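Local coordinates for protein acetyl-CoA acetyltransferase (Bacillus anthracis, PDB 3SS6) that probably catalyses the reversible thiolase condensation of two acetyl-CoA molecules into acetoacetyl-CoA and free coenzyme A, at residues Thr28-Gln38 and Glu65-Ala76. Numbering follows the deposited sequence.
Sequences TPVELAVPVLQ and EANTARTAALAA
A capping box, Thr28 with Glu31, starts helix 29-43, and Glu65 adds a carboxylate to that helix end from across the contact. Thr28 OG1 takes the N-H of Glu31, Thr28 N donates back to Glu31 OE1, and the hydroxyl gives its own proton to the syn lone pair of Glu65 OE2, 2.6 Å from Thr28 OG1. The other oxygen, Glu65 OE1, accepts from Val30 N at 3.2 Å, with the donor 32° out of the carboxylate plane. Two bonds thus fix the carboxylate over the first turn, where the helix dipole would probably favour its negative charge. The extended Glu65 chain passes beside Val30 CG2.

Beyond it the axes of helices 29-38 and 68-75 cross at -58°, 8.7 Å apart at their closest. Val30 is a knob in the hole formed by Thr68, Thr71, Ala72 and Ala75; with CG1 anti to the backbone N (chi1 166°), that methyl meets Ala75 CB at 3.9 Å, while CG2 meets Thr71 CG2. One turn on, Val34 CG2 packs on Ala75 CB at 3.7 Å; a turn later Leu37 CD1 touches Ala72 CB at 3.6 Å. At the far end the N-H of Gln38 NE2 points almost straight at Ala76 O, 3.0 Å away, but meets it from above the carbonyl plane, not on a lone pair.

Both helices lie against strands of the N-terminal thiolase domain in the mixed sheet: Ala33, Leu37, Ala69 and Ala73 rest on strand 53-57, Leu37 also reaches strand 252-262, and Thr71 packs against Pro153 of the second subunit.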
ATOM      1  N   THR A  28      -4.130  20.424  -2.343  1.00 13.30           N
ATOM      2  CA  THR A  28      -3.023  19.972  -3.189  1.00 12.60           C
ATOM      3  C   THR A  28      -2.155  21.156  -3.620  1.00 12.87           C
ATOM      4  O   THR A  28      -2.553  22.316  -3.462  1.00 12.30           O
ATOM      5  CB  THR A  28      -3.503  19.251  -4.473  1.00 13.72           C
ATOM      6  OG1 THR A  28      -4.060  20.204  -5.390  1.00 14.48           O
ATOM      7  CG2 THR A  28      -4.528  18.170  -4.151  1.00 16.91           C
ATOM      8  N   PRO A  29      -0.962  20.871  -4.170  1.00 11.25           N
ATOM      9  CA  PRO A  29      -0.123  22.008  -4.575  1.00 11.44           C
ATOM     10  C   PRO A  29      -0.783  22.884  -5.635  1.00 11.97           C
ATOM     11  O   PRO A  29      -0.668  24.109  -5.560  1.00 11.82           O
ATOM     12  CB  PRO A  29       1.146  21.331  -5.128  1.00 11.27           C
ATOM     13  CG  PRO A  29       1.230  20.020  -4.387  1.00 12.73           C
ATOM     14  CD  PRO A  29      -0.243  19.585  -4.271  1.00 12.44           C
ATOM     15  N   VAL A  30      -1.442  22.285  -6.620  1.00 11.45           N
ATOM     16  CA  VAL A  30      -2.135  23.092  -7.628  1.00 10.88           C
ATOM     17  C   VAL A  30      -3.223  23.946  -6.983  1.00 12.99           C
ATOM     18  O   VAL A  30      -3.328  25.136  -7.267  1.00 13.16           O
ATOM     19  CB  VAL A  30      -2.716  22.223  -8.767  1.00 12.21           C
ATOM     20  CG1 VAL A  30      -3.727  23.021  -9.611  1.00 13.26           C
ATOM     21  CG2 VAL A  30      -1.578  21.688  -9.645  1.00 13.67           C
ATOM     22  N   GLU A  31      -3.993  23.355  -6.074  1.00 13.79           N
ATOM     23  CA  GLU A  31      -5.064  24.100  -5.414  1.00 12.60           C
ATOM     24  C   GLU A  31      -4.531  25.280  -4.618  1.00 14.30           C
ATOM     25  O   GLU A  31      -5.170  26.332  -4.544  1.00 14.52           O
ATOM     26  CB  GLU A  31      -5.875  23.171  -4.515  1.00 15.88           C
ATOM     27  CG  GLU A  31      -6.651  22.143  -5.318  1.00 15.54           C
ATOM     28  CD  GLU A  31      -7.301  21.091  -4.452  1.00 21.29           C
ATOM     29  OE1 GLU A  31      -6.891  20.934  -3.287  1.00 15.90           O
ATOM     30  OE2 GLU A  31      -8.219  20.404  -4.945  1.00 25.22           O
ATOM     31  N   LEU A  32      -3.343  25.101  -4.052  1.00 11.28           N
ATOM     32  CA  LEU A  32      -2.752  26.107  -3.174  1.00 11.81           C
ATOM     33  C   LEU A  32      -2.132  27.230  -4.007  1.00 11.33           C
ATOM     34  O   LEU A  32      -2.107  28.386  -3.596  1.00 12.69           O
ATOM     35  CB  LEU A  32      -1.707  25.446  -2.269  1.00 13.50           C
ATOM     36  CG  LEU A  32      -0.983  26.319  -1.236  1.00 14.01           C
ATOM     37  CD1 LEU A  32      -1.990  27.176  -0.455  1.00 17.08           C
ATOM     38  CD2 LEU A  32      -0.176  25.415  -0.287  1.00 11.43           C
ATOM     39  N   ALA A  33      -1.654  26.879  -5.200  1.00 12.33           N
ATOM     40  CA  ALA A  33      -1.056  27.879  -6.095  1.00 12.43           C
ATOM     41  C   ALA A  33      -2.103  28.744  -6.766  1.00 14.21           C
ATOM     42  O   ALA A  33      -1.895  29.940  -6.936  1.00 12.30           O
ATOM     43  CB  ALA A  33      -0.182  27.208  -7.155  1.00 14.78           C
ATOM     44  N   VAL A  34      -3.228  28.139  -7.139  1.00 14.21           N
ATOM     45  CA  VAL A  34      -4.234  28.834  -7.947  1.00 13.37           C
ATOM     46  C   VAL A  34      -4.651  30.233  -7.451  1.00 14.66           C
ATOM     47  O   VAL A  34      -4.545  31.197  -8.191  1.00 13.06           O
ATOM     48  CB  VAL A  34      -5.477  27.939  -8.207  1.00 15.17           C
ATOM     49  CG1 VAL A  34      -6.665  28.791  -8.632  1.00 16.76           C
ATOM     50  CG2 VAL A  34      -5.152  26.877  -9.278  1.00 13.72           C
ATOM     51  N   PRO A  35      -5.124  30.356  -6.198  1.00 15.54           N
ATOM     52  CA  PRO A  35      -5.626  31.676  -5.789  1.00 14.70           C
ATOM     53  C   PRO A  35      -4.526  32.731  -5.698  1.00 14.96           C
ATOM     54  O   PRO A  35      -4.802  33.930  -5.854  1.00 14.56           O
ATOM     55  CB  PRO A  35      -6.241  31.419  -4.402  1.00 18.18           C
ATOM     56  CG  PRO A  35      -5.633  30.127  -3.937  1.00 17.51           C
ATOM     57  CD  PRO A  35      -5.337  29.318  -5.172  1.00 15.06           C
ATOM     58  N   VAL A  36      -3.302  32.282  -5.444  1.00 13.55           N
ATOM     59  CA  VAL A  36      -2.159  33.184  -5.355  1.00 14.24           C
ATOM     60  C   VAL A  36      -1.722  33.640  -6.754  1.00 13.96           C
ATOM     61  O   VAL A  36      -1.395  34.820  -6.961  1.00 14.65           O
ATOM     62  CB  VAL A  36      -1.010  32.540  -4.549  1.00 16.71           C
ATOM     63  CG1 VAL A  36       0.152  33.501  -4.414  1.00 17.28           C
ATOM     64  CG2 VAL A  36      -1.517  32.150  -3.164  1.00 17.86           C
ATOM     65  N   LEU A  37      -1.728  32.716  -7.714  1.00 13.39           N
ATOM     66  CA  LEU A  37      -1.514  33.085  -9.110  1.00 13.06           C
ATOM     67  C   LEU A  37      -2.541  34.124  -9.544  1.00 14.85           C
ATOM     68  O   LEU A  37      -2.205  35.126 -10.175  1.00 14.76           O
ATOM     69  CB  LEU A  37      -1.667  31.865 -10.013  1.00 13.36           C
ATOM     70  CG  LEU A  37      -0.533  30.849  -9.939  1.00 14.42           C
ATOM     71  CD1 LEU A  37      -0.907  29.602 -10.732  1.00 17.20           C
ATOM     72  CD2 LEU A  37       0.779  31.450 -10.459  1.00 14.35           C
ATOM     73  N   GLN A  38      -3.805  33.867  -9.219  1.00 13.79           N
ATOM     74  CA  GLN A  38      -4.879  34.778  -9.620  1.00 13.85           C
ATOM     75  C   GLN A  38      -4.715  36.186  -9.054  1.00 13.90           C
ATOM     76  O   GLN A  38      -4.843  37.176  -9.785  1.00 16.03           O
ATOM     77  CB  GLN A  38      -6.243  34.197  -9.239  1.00 15.68           C
ATOM     78  CG  GLN A  38      -6.587  32.949 -10.045  1.00 16.53           C
ATOM     79  CD  GLN A  38      -7.820  32.227  -9.523  1.00 20.01           C
ATOM     80  OE1 GLN A  38      -8.115  32.268  -8.330  1.00 19.82           O
ATOM     81  NE2 GLN A  38      -8.543  31.560 -10.417  1.00 19.61           N
ATOM     82  N   GLU A  65      -0.746  15.620 -10.865  1.00 13.61           N
ATOM     83  CA  GLU A  65      -0.787  17.037 -11.177  1.00 13.67           C
ATOM     84  C   GLU A  65       0.538  17.283 -11.898  1.00 14.18           C
ATOM     85  O   GLU A  65       1.352  18.085 -11.456  1.00 17.62           O
ATOM     86  CB  GLU A  65      -0.908  17.884  -9.913  1.00 13.34           C
ATOM     87  CG  GLU A  65      -2.250  17.731  -9.217  1.00 12.27           C
ATOM     88  CD  GLU A  65      -2.434  18.692  -8.061  1.00 14.85           C
ATOM     89  OE1 GLU A  65      -1.429  19.256  -7.586  1.00 13.63           O
ATOM     90  OE2 GLU A  65      -3.589  18.878  -7.627  1.00 14.98           O
ATOM     91  N   ALA A  66       0.734  16.604 -13.020  1.00 12.84           N
ATOM     92  CA  ALA A  66       1.972  16.699 -13.797  1.00 13.33           C
ATOM     93  C   ALA A  66       2.235  18.096 -14.318  1.00 13.06           C
ATOM     94  O   ALA A  66       1.409  18.663 -14.946  1.00 14.16           O
ATOM     95  CB  ALA A  66       1.955  15.730 -14.915  1.00 16.09           C
ATOM     96  N   ASN A  67       3.432  18.575 -14.068  1.00 13.17           N
ATOM     97  CA  ASN A  67       3.823  19.916 -14.444  1.00 12.01           C
ATOM     98  C   ASN A  67       2.943  20.851 -13.624  1.00 14.25           C
ATOM     99  O   ASN A  67       1.997  21.373 -14.072  1.00 13.65           O
ATOM    100  CB  ASN A  67       3.687  20.223 -15.913  1.00 13.86           C
ATOM    101  CG  ASN A  67       4.299  21.559 -16.263  1.00 14.30           C
ATOM    102  OD1 ASN A  67       4.611  22.292 -15.404  1.00 13.16           O
ATOM    103  ND2 ASN A  67       4.461  21.826 -17.532  1.00 12.95           N
ATOM    104  N   THR A  68       3.305  21.025 -12.372  1.00 11.79           N
ATOM    105  CA  THR A  68       2.504  21.821 -11.499  1.00 11.97           C
ATOM    106  C   THR A  68       2.187  23.205 -12.013  1.00 12.91           C
ATOM    107  O   THR A  68       1.114  23.673 -11.853  1.00 11.28           O
ATOM    108  CB  THR A  68       3.236  22.041 -10.145  1.00 10.97           C
ATOM    109  OG1 THR A  68       3.843  20.848  -9.721  1.00 13.18           O
ATOM    110  CG2 THR A  68       2.306  22.593  -9.062  1.00 13.45           C
ATOM    111  N   ALA A  69       3.171  23.815 -12.641  1.00 11.24           N
ATOM    112  CA  ALA A  69       3.017  25.179 -13.158  1.00 12.01           C
ATOM    113  C   ALA A  69       1.952  25.289 -14.257  1.00 13.12           C
ATOM    114  O   ALA A  69       1.066  26.145 -14.198  1.00 12.15           O
ATOM    115  CB  ALA A  69       4.361  25.687 -13.670  1.00 12.23           C
ATOM    116  N   ARG A  70       2.038  24.423 -15.262  1.00 12.13           N
ATOM    117  CA  ARG A  70       1.073  24.457 -16.354  1.00 11.57           C
ATOM    118  C   ARG A  70      -0.300  24.088 -15.829  1.00 11.16           C
ATOM    119  O   ARG A  70      -1.307  24.699 -16.208  1.00 12.18           O
ATOM    120  CB  ARG A  70       1.488  23.497 -17.475  1.00 12.64           C
ATOM    121  CG  ARG A  70       0.396  23.235 -18.513  1.00 12.93           C
ATOM    122  CD  ARG A  70      -0.027  24.494 -19.275  1.00 14.32           C
ATOM    123  NE  ARG A  70      -0.823  24.104 -20.444  1.00 14.12           N
ATOM    124  CZ  ARG A  70      -1.276  24.943 -21.371  1.00 16.33           C
ATOM    125  NH1 ARG A  70      -1.005  26.241 -21.287  1.00 17.35           N
ATOM    126  NH2 ARG A  70      -1.989  24.478 -22.397  1.00 17.92           N
ATOM    127  N   THR A  71      -0.345  23.082 -14.958  1.00 11.26           N
ATOM    128  CA  THR A  71      -1.619  22.637 -14.425  1.00 13.10           C
ATOM    129  C   THR A  71      -2.270  23.758 -13.608  1.00 14.52           C
ATOM    130  O   THR A  71      -3.460  24.003 -13.735  1.00 13.83           O
ATOM    131  CB  THR A  71      -1.472  21.349 -13.605  1.00 12.45           C
ATOM    132  OG1 THR A  71      -0.911  20.317 -14.432  1.00 14.60           O
ATOM    133  CG2 THR A  71      -2.829  20.881 -13.096  1.00 12.83           C
ATOM    134  N   ALA A  72      -1.487  24.452 -12.788  1.00 13.33           N
ATOM    135  CA  ALA A  72      -2.049  25.532 -11.974  1.00 12.63           C
ATOM    136  C   ALA A  72      -2.485  26.711 -12.847  1.00 14.16           C
ATOM    137  O   ALA A  72      -3.498  27.365 -12.568  1.00 14.40           O
ATOM    138  CB  ALA A  72      -1.046  25.983 -10.911  1.00 11.13           C
ATOM    139  N   ALA A  73      -1.731  26.986 -13.909  1.00 12.83           N
ATOM    140  CA  ALA A  73      -2.119  28.063 -14.822  1.00 13.61           C
ATOM    141  C   ALA A  73      -3.507  27.783 -15.411  1.00 15.00           C
ATOM    142  O   ALA A  73      -4.387  28.663 -15.443  1.00 14.29           O
ATOM    143  CB  ALA A  73      -1.082  28.215 -15.945  1.00 13.28           C
ATOM    144  N   LEU A  74      -3.701  26.554 -15.880  1.00 14.57           N
ATOM    145  CA  LEU A  74      -4.988  26.173 -16.458  1.00 16.91           C
ATOM    146  C   LEU A  74      -6.082  26.145 -15.397  1.00 17.00           C
ATOM    147  O   LEU A  74      -7.198  26.596 -15.647  1.00 14.76           O
ATOM    148  CB  LEU A  74      -4.897  24.804 -17.128  1.00 15.14           C
ATOM    149  CG  LEU A  74      -4.056  24.704 -18.398  1.00 15.72           C
ATOM    150  CD1 LEU A  74      -3.881  23.233 -18.771  1.00 14.92           C
ATOM    151  CD2 LEU A  74      -4.686  25.490 -19.542  1.00 17.66           C
ATOM    152  N   ALA A  75      -5.769  25.611 -14.221  1.00 14.21           N
ATOM    153  CA  ALA A  75      -6.768  25.539 -13.155  1.00 15.20           C
ATOM    154  C   ALA A  75      -7.181  26.933 -12.661  1.00 16.17           C
ATOM    155  O   ALA A  75      -8.305  27.126 -12.171  1.00 16.93           O
ATOM    156  CB  ALA A  75      -6.274  24.681 -12.000  1.00 13.68           C
ATOM    157  N   ALA A  76      -6.278  27.900 -12.804  1.00 13.65           N
ATOM    158  CA  ALA A  76      -6.549  29.288 -12.436  1.00 15.40           C
ATOM    159  C   ALA A  76      -7.410  30.004 -13.470  1.00 15.61           C
ATOM    160  O   ALA A  76      -7.800  31.157 -13.269  1.00 18.14           O
ATOM    161  CB  ALA A  76      -5.241  30.045 -12.234  1.00 15.88           C
TER